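PDB 2J4D: cryptochrome DASH, chloroplastic/mitochondrial from Arabidopsis thaliana, which repairs cyclobutane pyrimidine dimers in single-stranded DNA, binds FAD and a folate light antenna, and may also act as a photoreceptor. Local coordinates for residues 41-46 with 125-130; 132-137 with 219-224; 103-108 with 114-119. All blocks are in the same frame, centred on the assembly; numbering follows the deposited sequence.

Contact 1. Residues 41-46 with 125-130; sequences VTILWF and EILPSL
With CG of W45 anti to the backbone N (chi1 170°) and CG of L127 anti to its carbonyl carbon (chi1 -59°), the indole of strand 41-46 meets the leucine fork of helix 123-134 at about a right angle. One methyl does the touching: L127 CD1 stands 3.6 Å from the centroid of the five-membered ring of W45, 18° off the ring normal, a CH-pi contact over one face. Its nearest ring atom, CD2 of W45, is 3.5 Å away. The other methyl, L127 CD2, turns to the branch of I43, meeting CG2 at 4.3 Å. One helical turn on, CD1 of I43 reaches the carbonyl carbon of L130 at 3.8 Å and its CB at 3.9 Å, while strand 138-142 flanks I43 and W45 through V139. Strand and helix run antiparallel, their axes 10.2 Å apart, as expected where a helix lies on a parallel alpha/beta sheet. Cutting W45 back to an alanine is likely to strip CD1 of L127 of the ring it rests on and to open a gap between helix and sheet. No hydrogen bond crosses the interface, which rests on dispersion and on the exclusion of water from largely buried aliphatic and aromatic surface.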
ATOM      1  N   VAL A  41       6.358  31.043   6.281  1.00 27.16           N
ATOM      2  CA  VAL A  41       5.370  29.990   6.126  1.00 27.58           C
ATOM      3  C   VAL A  41       5.712  28.942   5.073  1.00 27.26           C
ATOM      4  O   VAL A  41       6.278  29.253   4.023  1.00 25.94           O
ATOM      5  CB  VAL A  41       3.997  30.594   5.763  1.00 29.34           C
ATOM      6  CG1 VAL A  41       2.980  29.484   5.514  1.00 25.85           C
ATOM      7  CG2 VAL A  41       3.525  31.512   6.880  1.00 30.05           C
ATOM      8  N   THR A  42       5.363  27.694   5.369  1.00 26.54           N
ATOM      9  CA  THR A  42       5.566  26.602   4.427  1.00 25.96           C
ATOM     10  C   THR A  42       4.294  25.762   4.425  1.00 24.86           C
ATOM     11  O   THR A  42       3.568  25.698   5.421  1.00 28.15           O
ATOM     12  CB  THR A  42       6.755  25.686   4.809  1.00 26.72           C
ATOM     13  OG1 THR A  42       6.975  24.733   3.759  1.00 28.03           O
ATOM     14  CG2 THR A  42       6.459  24.922   6.095  1.00 22.77           C
ATOM     15  N   ILE A  43       4.014  25.137   3.293  1.00 23.56           N
ATOM     16  CA  ILE A  43       2.853  24.279   3.177  1.00 21.20           C
ATOM     17  C   ILE A  43       3.383  22.858   3.043  1.00 20.37           C
ATOM     18  O   ILE A  43       4.317  22.621   2.278  1.00 20.92           O
ATOM     19  CB  ILE A  43       2.025  24.629   1.916  1.00 22.82           C
ATOM     20  CG1 ILE A  43       1.313  25.970   2.127  1.00 22.68           C
ATOM     21  CG2 ILE A  43       1.032  23.490   1.601  1.00 19.20           C
ATOM     22  CD1 ILE A  43       0.686  26.561   0.864  1.00 26.19           C
ATOM     23  N   LEU A  44       2.814  21.929   3.808  1.00 20.92           N
ATOM     24  CA  LEU A  44       3.202  20.524   3.726  1.00 21.18           C
ATOM     25  C   LEU A  44       2.047  19.805   3.030  1.00 20.40           C
ATOM     26  O   LEU A  44       0.940  19.704   3.568  1.00 20.27           O
ATOM     27  CB  LEU A  44       3.419  19.920   5.120  1.00 21.34           C
ATOM     28  CG  LEU A  44       3.771  18.424   5.158  1.00 18.71           C
ATOM     29  CD1 LEU A  44       5.018  18.139   4.326  1.00 18.42           C
ATOM     30  CD2 LEU A  44       3.994  18.005   6.616  1.00 20.30           C
ATOM     31  N   TRP A  45       2.313  19.316   1.827  1.00 18.37           N
ATOM     32  CA  TRP A  45       1.302  18.630   1.028  1.00 16.67           C
ATOM     33  C   TRP A  45       1.405  17.109   1.173  1.00 18.46           C
ATOM     34  O   TRP A  45       2.373  16.490   0.718  1.00 17.94           O
ATOM     35  CB  TRP A  45       1.448  19.075  -0.436  1.00 15.22           C
ATOM     36  CG  TRP A  45       0.641  18.304  -1.446  1.00 14.12           C
ATOM     37  CD1 TRP A  45      -0.600  17.766  -1.281  1.00 17.85           C
ATOM     38  CD2 TRP A  45       1.033  18.006  -2.791  1.00 17.43           C
ATOM     39  NE1 TRP A  45      -1.007  17.145  -2.444  1.00 18.57           N
ATOM     40  CE2 TRP A  45      -0.024  17.280  -3.385  1.00 20.96           C
ATOM     41  CE3 TRP A  45       2.177  18.290  -3.555  1.00 17.78           C
ATOM     42  CZ2 TRP A  45       0.028  16.828  -4.712  1.00 20.93           C
ATOM     43  CZ3 TRP A  45       2.229  17.843  -4.873  1.00 18.88           C
ATOM     44  CH2 TRP A  45       1.159  17.119  -5.438  1.00 20.45           C
ATOM     45  N   PHE A  46       0.395  16.532   1.823  1.00 17.32           N
ATOM     46  CA  PHE A  46       0.310  15.094   2.066  1.00 19.20           C
ATOM     47  C   PHE A  46      -0.339  14.353   0.900  1.00 19.09           C
ATOM     48  O   PHE A  46      -1.284  14.846   0.284  1.00 16.58           O
ATOM     49  CB  PHE A  46      -0.537  14.813   3.319  1.00 18.65           C
ATOM     50  CG  PHE A  46       0.197  14.996   4.630  1.00 19.03           C
ATOM     51  CD1 PHE A  46       0.914  13.941   5.194  1.00 17.07           C
ATOM     52  CD2 PHE A  46       0.111  16.196   5.331  1.00 18.84           C
ATOM     53  CE1 PHE A  46       1.530  14.071   6.440  1.00 18.91           C
ATOM     54  CE2 PHE A  46       0.723  16.345   6.582  1.00 18.66           C
ATOM     55  CZ  PHE A  46       1.435  15.278   7.140  1.00 19.38           C
ATOM     56  N   GLU A 125      -4.843  23.228  -8.141  1.00 22.97           N
ATOM     57  CA  GLU A 125      -5.723  24.388  -8.030  1.00 25.33           C
ATOM     58  C   GLU A 125      -5.742  24.872  -6.583  1.00 23.89           C
ATOM     59  O   GLU A 125      -5.662  26.073  -6.313  1.00 26.58           O
ATOM     60  CB  GLU A 125      -7.135  24.036  -8.523  1.00 27.51           C
ATOM     61  CG  GLU A 125      -7.204  23.927 -10.050  1.00 35.17           C
ATOM     62  CD  GLU A 125      -8.522  23.373 -10.581  1.00 40.26           C
ATOM     63  OE1 GLU A 125      -9.460  23.155  -9.786  1.00 45.11           O
ATOM     64  OE2 GLU A 125      -8.617  23.157 -11.808  1.00 43.29           O
ATOM     65  N   ILE A 126      -5.800  23.933  -5.647  1.00 22.29           N
ATOM     66  CA  ILE A 126      -5.842  24.273  -4.228  1.00 22.54           C
ATOM     67  C   ILE A 126      -4.531  24.828  -3.668  1.00 24.63           C
ATOM     68  O   ILE A 126      -4.524  25.859  -2.990  1.00 24.22           O
ATOM     69  CB  ILE A 126      -6.231  23.042  -3.385  1.00 21.66           C
ATOM     70  CG1 ILE A 126      -7.673  22.638  -3.697  1.00 22.82           C
ATOM     71  CG2 ILE A 126      -6.050  23.339  -1.902  1.00 22.87           C
ATOM     72  CD1 ILE A 126      -8.042  21.268  -3.185  1.00 26.48           C
ATOM     73  N   LEU A 127      -3.425  24.144  -3.949  1.00 22.06           N
ATOM     74  CA  LEU A 127      -2.132  24.557  -3.416  1.00 21.46           C
ATOM     75  C   LEU A 127      -1.624  25.935  -3.839  1.00 22.24           C
ATOM     76  O   LEU A 127      -1.190  26.711  -2.993  1.00 22.55           O
ATOM     77  CB  LEU A 127      -1.079  23.480  -3.710  1.00 23.43           C
ATOM     78  CG  LEU A 127      -1.426  22.102  -3.121  1.00 21.23           C
ATOM     79  CD1 LEU A 127      -0.389  21.079  -3.567  1.00 17.60           C
ATOM     80  CD2 LEU A 127      -1.472  22.183  -1.597  1.00 23.05           C
ATOM     81  N   PRO A 128      -1.667  26.266  -5.141  1.00 23.07           N
ATOM     82  CA  PRO A 128      -1.176  27.598  -5.519  1.00 23.81           C
ATOM     83  C   PRO A 128      -1.975  28.695  -4.820  1.00 26.47           C
ATOM     84  O   PRO A 128      -1.428  29.728  -4.443  1.00 25.32           O
ATOM     85  CB  PRO A 128      -1.364  27.625  -7.037  1.00 22.71           C
ATOM     86  CG  PRO A 128      -1.201  26.182  -7.420  1.00 23.28           C
ATOM     87  CD  PRO A 128      -2.016  25.480  -6.336  1.00 22.87           C
ATOM     88  N   SER A 129      -3.273  28.453  -4.649  1.00 25.66           N
ATOM     89  CA  SER A 129      -4.162  29.402  -3.997  1.00 28.60           C
ATOM     90  C   SER A 129      -3.777  29.601  -2.531  1.00 28.98           C
ATOM     91  O   SER A 129      -3.697  30.736  -2.041  1.00 25.49           O
ATOM     92  CB  SER A 129      -5.602  28.904  -4.083  1.00 29.45           C
ATOM     93  OG  SER A 129      -6.479  29.808  -3.434  1.00 41.95           O
ATOM     94  N   LEU A 130      -3.555  28.494  -1.827  1.00 25.79           N
ATOM     95  CA  LEU A 130      -3.170  28.565  -0.426  1.00 26.09           C
ATOM     96  C   LEU A 130      -1.807  29.219  -0.284  1.00 25.71           C
ATOM     97  O   LEU A 130      -1.584  29.995   0.645  1.00 26.65           O
ATOM     98  CB  LEU A 130      -3.141  27.167   0.204  1.00 23.58           C
ATOM     99  CG  LEU A 130      -4.493  26.468   0.394  1.00 25.85           C
ATOM    100  CD1 LEU A 130      -4.265  25.016   0.828  1.00 26.72           C
ATOM    101  CD2 LEU A 130      -5.318  27.215   1.444  1.00 25.30           C
TER

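Contact 2. Residues 132-137 with 219-224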
ATOM      1  N   LYS A 132      -0.424  31.504  -2.154  1.00 29.22           N
ATOM      2  CA  LYS A 132      -0.580  32.946  -2.322  1.00 32.45           C
ATOM      3  C   LYS A 132      -1.248  33.540  -1.086  1.00 33.15           C
ATOM      4  O   LYS A 132      -0.770  34.516  -0.519  1.00 35.00           O
ATOM      5  CB  LYS A 132      -1.438  33.247  -3.550  1.00 34.53           C
ATOM      6  CG  LYS A 132      -1.721  34.732  -3.758  1.00 41.95           C
ATOM      7  CD  LYS A 132      -2.632  34.955  -4.958  1.00 45.33           C
ATOM      8  CE  LYS A 132      -2.969  36.430  -5.145  1.00 50.13           C
ATOM      9  NZ  LYS A 132      -1.755  37.249  -5.423  1.00 51.19           N
ATOM     10  N   ASP A 133      -2.357  32.942  -0.674  1.00 31.83           N
ATOM     11  CA  ASP A 133      -3.091  33.415   0.489  1.00 33.49           C
ATOM     12  C   ASP A 133      -2.236  33.547   1.749  1.00 35.16           C
ATOM     13  O   ASP A 133      -2.306  34.566   2.443  1.00 35.48           O
ATOM     14  CB  ASP A 133      -4.274  32.489   0.787  1.00 35.13           C
ATOM     15  CG  ASP A 133      -5.381  32.601  -0.245  1.00 40.11           C
ATOM     16  OD1 ASP A 133      -5.247  33.414  -1.187  1.00 40.77           O
ATOM     17  OD2 ASP A 133      -6.387  31.871  -0.113  1.00 42.47           O
ATOM     18  N   PHE A 134      -1.431  32.530   2.043  1.00 30.63           N
ATOM     19  CA  PHE A 134      -0.602  32.547   3.242  1.00 31.49           C
ATOM     20  C   PHE A 134       0.848  32.958   3.026  1.00 31.24           C
ATOM     21  O   PHE A 134       1.642  32.953   3.964  1.00 31.71           O
ATOM     22  CB  PHE A 134      -0.675  31.176   3.915  1.00 29.38           C
ATOM     23  CG  PHE A 134      -2.043  30.841   4.444  1.00 29.04           C
ATOM     24  CD1 PHE A 134      -2.464  31.329   5.674  1.00 31.42           C
ATOM     25  CD2 PHE A 134      -2.924  30.080   3.694  1.00 27.27           C
ATOM     26  CE1 PHE A 134      -3.750  31.063   6.147  1.00 32.96           C
ATOM     27  CE2 PHE A 134      -4.208  29.810   4.155  1.00 34.37           C
ATOM     28  CZ  PHE A 134      -4.620  30.303   5.386  1.00 32.87           C
ATOM     29  N   GLY A 135       1.189  33.322   1.795  1.00 32.08           N
ATOM     30  CA  GLY A 135       2.552  33.734   1.501  1.00 30.00           C
ATOM     31  C   GLY A 135       3.598  32.671   1.787  1.00 32.28           C
ATOM     32  O   GLY A 135       4.697  32.978   2.253  1.00 31.27           O
ATOM     33  N   ALA A 136       3.263  31.414   1.509  1.00 31.41           N
ATOM     34  CA  ALA A 136       4.186  30.306   1.731  1.00 30.46           C
ATOM     35  C   ALA A 136       5.383  30.415   0.794  1.00 31.46           C
ATOM     36  O   ALA A 136       5.233  30.721  -0.377  1.00 31.49           O
ATOM     37  CB  ALA A 136       3.466  28.985   1.500  1.00 30.25           C
ATOM     38  N   ARG A 137       6.580  30.163   1.303  1.00 33.51           N
ATOM     39  CA  ARG A 137       7.766  30.237   0.459  1.00 35.38           C
ATOM     40  C   ARG A 137       7.952  28.924  -0.289  1.00 34.24           C
ATOM     41  O   ARG A 137       8.538  28.883  -1.370  1.00 33.00           O
ATOM     42  CB  ARG A 137       9.012  30.478   1.310  1.00 40.09           C
ATOM     43  CG  ARG A 137       8.918  31.656   2.257  1.00 45.29           C
ATOM     44  CD  ARG A 137      10.247  31.875   2.966  1.00 50.77           C
ATOM     45  NE  ARG A 137      10.196  33.011   3.879  1.00 56.29           N
ATOM     46  CZ  ARG A 137      11.224  33.428   4.611  1.00 60.15           C
ATOM     47  NH1 ARG A 137      12.392  32.799   4.538  1.00 62.02           N
ATOM     48  NH2 ARG A 137      11.085  34.469   5.419  1.00 61.23           N
ATOM     49  N   PRO A 219       3.700  26.657  15.333  1.00 25.10           N
ATOM     50  CA  PRO A 219       2.270  26.854  15.101  1.00 24.93           C
ATOM     51  C   PRO A 219       1.918  26.784  13.618  1.00 26.29           C
ATOM     52  O   PRO A 219       2.797  26.666  12.763  1.00 23.88           O
ATOM     53  CB  PRO A 219       2.044  28.256  15.649  1.00 23.10           C
ATOM     54  CG  PRO A 219       3.269  28.962  15.134  1.00 27.50           C
ATOM     55  CD  PRO A 219       4.399  27.957  15.375  1.00 27.57           C
ATOM     56  N   THR A 220       0.625  26.866  13.332  1.00 25.29           N
ATOM     57  CA  THR A 220       0.130  26.868  11.963  1.00 27.78           C
ATOM     58  C   THR A 220      -0.341  28.297  11.728  1.00 29.62           C
ATOM     59  O   THR A 220      -0.385  29.101  12.659  1.00 26.92           O
ATOM     60  CB  THR A 220      -1.103  25.980  11.803  1.00 26.07           C
ATOM     61  OG1 THR A 220      -2.180  26.545  12.564  1.00 27.41           O
ATOM     62  CG2 THR A 220      -0.822  24.564  12.293  1.00 26.92           C
ATOM     63  N   PRO A 221      -0.685  28.641  10.477  1.00 31.37           N
ATOM     64  CA  PRO A 221      -1.155  30.011  10.255  1.00 30.69           C
ATOM     65  C   PRO A 221      -2.556  30.048  10.847  1.00 31.34           C
ATOM     66  O   PRO A 221      -3.101  29.004  11.217  1.00 28.77           O
ATOM     67  CB  PRO A 221      -1.191  30.131   8.732  1.00 31.34           C
ATOM     68  CG  PRO A 221      -0.172  29.125   8.276  1.00 31.69           C
ATOM     69  CD  PRO A 221      -0.430  27.958   9.198  1.00 30.41           C
ATOM     70  N   SER A 222      -3.140  31.234  10.950  1.00 30.52           N
ATOM     71  CA  SER A 222      -4.491  31.337  11.472  1.00 32.48           C
ATOM     72  C   SER A 222      -5.418  30.870  10.352  1.00 33.04           C
ATOM     73  O   SER A 222      -5.425  31.436   9.260  1.00 34.15           O
ATOM     74  CB  SER A 222      -4.814  32.783  11.853  1.00 34.84           C
ATOM     75  OG  SER A 222      -6.125  32.865  12.386  1.00 41.19           O
ATOM     76  N   VAL A 223      -6.192  29.829  10.621  1.00 33.58           N
ATOM     77  CA  VAL A 223      -7.098  29.277   9.628  1.00 33.70           C
ATOM     78  C   VAL A 223      -8.521  29.303  10.150  1.00 34.60           C
ATOM     79  O   VAL A 223      -8.791  28.840  11.252  1.00 35.08           O
ATOM     80  CB  VAL A 223      -6.704  27.825   9.285  1.00 32.56           C
ATOM     81  CG1 VAL A 223      -7.790  27.161   8.447  1.00 32.11           C
ATOM     82  CG2 VAL A 223      -5.377  27.822   8.541  1.00 34.35           C
ATOM     83  N   ASP A 224      -9.431  29.837   9.346  1.00 38.65           N
ATOM     84  CA  ASP A 224     -10.828  29.930   9.747  1.00 40.59           C
ATOM     85  C   ASP A 224     -11.588  28.612   9.627  1.00 39.00           C
ATOM     86  O   ASP A 224     -12.455  28.318  10.452  1.00 38.48           O
ATOM     87  CB  ASP A 224     -11.536  31.021   8.933  1.00 45.87           C
ATOM     88  CG  ASP A 224     -10.866  32.385   9.079  1.00 52.74           C
ATOM     89  OD1 ASP A 224     -10.507  32.760  10.219  1.00 55.46           O
ATOM     90  OD2 ASP A 224     -10.704  33.086   8.057  1.00 57.84           O
TER
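A backbone carbonyl faces the rim of an aromatic ring here: S222 O lies in the plane of the F134 ring, 3.6 Å from CE1, where the slightly positive C-H edge can meet the oxygen's partial negative charge. The same ring is gripped by apolar groups from neighbouring residues of the loop. P221 brings CB to within 3.5 Å of F134 CD1, its side chain crossing the phenylalanine at about a right angle, and V223 puts its CG2 methyl 4.1 Å from CZ of F134. F134 holds CG anti to its carbonyl carbon (chi1 -66°), which directs the ring from the last turn of helix 123-134 to the passing chain. P221 is itself backed by T67 and L69 of strand 67-74, and L69 also touches F134, so loop and helix share a support on the sheet. Within the loop, the hydroxyl of T220 donates from OG1 to P221 O at 3.0 Å, the donor sitting 26° from the carbonyl plane. Past the ring, G135 is the first residue to leave helical angles, with a positive phi of 60° and two bonds back into the last turn, among them G135 N to K132 O at 3.3 Å. This C-terminal ending is a Schellman motif, and it turns the chain from a helix of the photolyase alpha/beta domain toward strand 138-142.

Contact 3. Residues 103-108 with 114-119; sequences VDLRKN and LNLLIR
The carbonyl oxygen of L116 is gripped twice by one arginine: R106 NH2 donates to L116 O at 2.7 Å, nearly straight at 159°, and R106 NE adds a weak bond to the same oxygen. The arginine thereby clips helix 92-111 to the chain leading into strand 117-120, an outermost strand of the five-stranded parallel sheet, and so fastens the second half of a beta-alpha-beta crossover (strand 67-74, helix 92-111, strand 117-120) of the photolyase alpha/beta domain. The bend of R106 at chi3 (-80°) swings the guanidinium so that L116 O lies in its plane, the donor lying almost on the extension of the carbonyl bond. NE has a second weak acceptor, N115 OD1 at 3.2 Å, whose amide stands 81° from the guanidinium plane. Over one guanidinium face lies CD1 of I118, 3.9 Å above the plane, while NH2 has a further acceptor in the carbonyl of G227, and W226 packs against the arginine. Beside the polar bonds the aliphatic parts close in: CB of R106 and CB of L116 are 4.1 Å apart, and at the buried end the methyl CD2 of L105 comes to rest 3.9 Å from CD2 of L116.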
ATOM      1  N   VAL A 103      -8.579  10.969   9.417  1.00 20.60           N
ATOM      2  CA  VAL A 103      -9.039  11.319  10.761  1.00 20.92           C
ATOM      3  C   VAL A 103      -7.871  11.185  11.735  1.00 21.70           C
ATOM      4  O   VAL A 103      -7.617  12.081  12.546  1.00 20.41           O
ATOM      5  CB  VAL A 103     -10.185  10.386  11.235  1.00 23.84           C
ATOM      6  CG1 VAL A 103     -10.452  10.588  12.732  1.00 25.50           C
ATOM      7  CG2 VAL A 103     -11.449  10.673  10.442  1.00 22.62           C
ATOM      8  N   ASP A 104      -7.152  10.071  11.638  1.00 18.91           N
ATOM      9  CA  ASP A 104      -6.028   9.803  12.529  1.00 20.47           C
ATOM     10  C   ASP A 104      -4.858  10.773  12.337  1.00 20.24           C
ATOM     11  O   ASP A 104      -4.218  11.182  13.315  1.00 20.64           O
ATOM     12  CB  ASP A 104      -5.555   8.356  12.338  1.00 19.37           C
ATOM     13  CG  ASP A 104      -4.504   7.938  13.354  1.00 28.53           C
ATOM     14  OD1 ASP A 104      -4.821   7.901  14.564  1.00 24.31           O
ATOM     15  OD2 ASP A 104      -3.360   7.643  12.941  1.00 23.97           O
ATOM     16  N   LEU A 105      -4.571  11.137  11.089  1.00 17.42           N
ATOM     17  CA  LEU A 105      -3.477  12.069  10.823  1.00 18.04           C
ATOM     18  C   LEU A 105      -3.787  13.423  11.461  1.00 19.74           C
ATOM     19  O   LEU A 105      -2.929  14.025  12.102  1.00 18.22           O
ATOM     20  CB  LEU A 105      -3.260  12.243   9.310  1.00 18.84           C
ATOM     21  CG  LEU A 105      -2.204  13.280   8.891  1.00 18.18           C
ATOM     22  CD1 LEU A 105      -0.845  12.961   9.527  1.00 18.57           C
ATOM     23  CD2 LEU A 105      -2.081  13.278   7.364  1.00 18.43           C
ATOM     24  N   ARG A 106      -5.006  13.912  11.277  1.00 18.74           N
ATOM     25  CA  ARG A 106      -5.373  15.187  11.887  1.00 19.66           C
ATOM     26  C   ARG A 106      -5.175  15.085  13.402  1.00 19.25           C
ATOM     27  O   ARG A 106      -4.609  15.972  14.025  1.00 22.64           O
ATOM     28  CB  ARG A 106      -6.830  15.534  11.567  1.00 17.72           C
ATOM     29  CG  ARG A 106      -7.429  16.625  12.460  1.00 22.07           C
ATOM     30  CD  ARG A 106      -8.801  17.058  11.959  1.00 22.32           C
ATOM     31  NE  ARG A 106      -8.685  17.990  10.839  1.00 25.17           N
ATOM     32  CZ  ARG A 106      -9.687  18.341  10.035  1.00 26.70           C
ATOM     33  NH1 ARG A 106     -10.904  17.835  10.208  1.00 22.82           N
ATOM     34  NH2 ARG A 106      -9.472  19.219   9.063  1.00 27.60           N
ATOM     35  N   LYS A 107      -5.641  13.991  13.990  1.00 22.61           N
ATOM     36  CA  LYS A 107      -5.506  13.797  15.427  1.00 23.37           C
ATOM     37  C   LYS A 107      -4.045  13.827  15.874  1.00 23.51           C
ATOM     38  O   LYS A 107      -3.697  14.501  16.846  1.00 22.23           O
ATOM     39  CB  LYS A 107      -6.150  12.470  15.826  1.00 26.86           C
ATOM     40  CG  LYS A 107      -5.882  12.034  17.254  1.00 35.86           C
ATOM     41  CD  LYS A 107      -6.640  10.751  17.566  1.00 41.92           C
ATOM     42  CE  LYS A 107      -5.796   9.781  18.387  1.00 45.39           C
ATOM     43  NZ  LYS A 107      -6.550   8.532  18.709  1.00 46.62           N
ATOM     44  N   ASN A 108      -3.184  13.102  15.170  1.00 20.69           N
ATOM     45  CA  ASN A 108      -1.775  13.060  15.544  1.00 19.92           C
ATOM     46  C   ASN A 108      -1.047  14.376  15.287  1.00 20.89           C
ATOM     47  O   ASN A 108      -0.101  14.717  16.003  1.00 20.49           O
ATOM     48  CB  ASN A 108      -1.073  11.902  14.831  1.00 20.65           C
ATOM     49  CG  ASN A 108      -1.522  10.557  15.359  1.00 24.78           C
ATOM     50  OD1 ASN A 108      -1.691  10.395  16.569  1.00 26.08           O
ATOM     51  ND2 ASN A 108      -1.712   9.585  14.471  1.00 24.22           N
ATOM     52  N   LEU A 114      -0.190  21.066  15.590  1.00 21.90           N
ATOM     53  CA  LEU A 114      -0.570  21.452  14.230  1.00 22.12           C
ATOM     54  C   LEU A 114      -2.002  21.015  13.984  1.00 20.91           C
ATOM     55  O   LEU A 114      -2.763  20.786  14.918  1.00 22.62           O
ATOM     56  CB  LEU A 114       0.350  20.772  13.202  1.00 22.66           C
ATOM     57  CG  LEU A 114       1.834  21.145  13.208  1.00 26.19           C
ATOM     58  CD1 LEU A 114       2.612  20.192  12.309  1.00 26.84           C
ATOM     59  CD2 LEU A 114       2.005  22.587  12.735  1.00 23.21           C
ATOM     60  N   ASN A 115      -2.366  20.911  12.715  1.00 19.71           N
ATOM     61  CA  ASN A 115      -3.689  20.447  12.334  1.00 21.71           C
ATOM     62  C   ASN A 115      -3.566  20.091  10.863  1.00 20.04           C
ATOM     63  O   ASN A 115      -2.520  20.313  10.259  1.00 23.06           O
ATOM     64  CB  ASN A 115      -4.745  21.539  12.502  1.00 22.44           C
ATOM     65  CG  ASN A 115      -6.162  20.977  12.551  1.00 26.93           C
ATOM     66  OD1 ASN A 115      -6.434  19.882  12.055  1.00 26.37           O
ATOM     67  ND2 ASN A 115      -7.076  21.735  13.146  1.00 30.56           N
ATOM     68  N   LEU A 116      -4.627  19.544  10.289  1.00 19.78           N
ATOM     69  CA  LEU A 116      -4.610  19.178   8.880  1.00 20.14           C
ATOM     70  C   LEU A 116      -5.732  19.892   8.150  1.00 17.61           C
ATOM     71  O   LEU A 116      -6.902  19.726   8.481  1.00 21.94           O
ATOM     72  CB  LEU A 116      -4.783  17.663   8.722  1.00 16.73           C
ATOM     73  CG  LEU A 116      -4.817  17.095   7.298  1.00 18.21           C
ATOM     74  CD1 LEU A 116      -3.450  17.251   6.629  1.00 18.90           C
ATOM     75  CD2 LEU A 116      -5.201  15.623   7.371  1.00 20.61           C
ATOM     76  N   LEU A 117      -5.367  20.704   7.170  1.00 21.31           N
ATOM     77  CA  LEU A 117      -6.355  21.406   6.377  1.00 19.64           C
ATOM     78  C   LEU A 117      -6.822  20.413   5.317  1.00 21.85           C
ATOM     79  O   LEU A 117      -6.011  19.884   4.551  1.00 22.34           O
ATOM     80  CB  LEU A 117      -5.731  22.632   5.706  1.00 23.27           C
ATOM     81  CG  LEU A 117      -6.667  23.385   4.752  1.00 29.67           C
ATOM     82  CD1 LEU A 117      -7.783  24.035   5.548  1.00 33.40           C
ATOM     83  CD2 LEU A 117      -5.887  24.437   3.983  1.00 31.54           C
ATOM     84  N   ILE A 118      -8.119  20.142   5.275  1.00 20.94           N
ATOM     85  CA  ILE A 118      -8.637  19.207   4.292  1.00 22.11           C
ATOM     86  C   ILE A 118      -9.518  19.940   3.285  1.00 24.76           C
ATOM     87  O   ILE A 118     -10.449  20.648   3.667  1.00 27.19           O
ATOM     88  CB  ILE A 118      -9.458  18.083   4.968  1.00 22.20           C
ATOM     89  CG1 ILE A 118      -8.564  17.304   5.945  1.00 24.80           C
ATOM     90  CG2 ILE A 118     -10.023  17.139   3.911  1.00 24.51           C
ATOM     91  CD1 ILE A 118      -9.265  16.136   6.618  1.00 25.77           C
ATOM     92  N   ARG A 119      -9.207  19.778   2.002  1.00 22.63           N
ATOM     93  CA  ARG A 119      -9.973  20.411   0.937  1.00 24.24           C
ATOM     94  C   ARG A 119     -10.250  19.386  -0.145  1.00 24.31           C
ATOM     95  O   ARG A 119      -9.441  18.482  -0.373  1.00 24.21           O
ATOM     96  CB  ARG A 119      -9.185  21.571   0.324  1.00 26.46           C
ATOM     97  CG  ARG A 119      -9.043  22.790   1.222  1.00 30.99           C
ATOM     98  CD  ARG A 119     -10.343  23.573   1.290  1.00 32.98           C
ATOM     99  NE  ARG A 119     -10.232  24.749   2.147  1.00 40.85           N
ATOM    100  CZ  ARG A 119     -10.353  24.732   3.473  1.00 42.47           C
ATOM    101  NH1 ARG A 119     -10.591  23.592   4.114  1.00 44.56           N
ATOM    102  NH2 ARG A 119     -10.247  25.861   4.159  1.00 42.90           N
TER

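Of the segments in contact, strand 41-46 comes first along the chain, and contact 1 closes its loop when the chain reaches helix 123-134. Contact 3 forms and closes within that span, fastening helix 92-111 to the edge strand 117-120 just before the helix of contact 1 begins. Contact 2 follows in series, opening at the end of the same helix and closing some eighty residues later in the loop at 219-224. V41 O and R137 N, 2.9 Å apart and probably hydrogen-bonded, join contacts 1 and 2. F46 meets L105 and L116, linking contact 1 to contact 3 by side-chain packing, and T220 touches L114 between contacts 2 and 3.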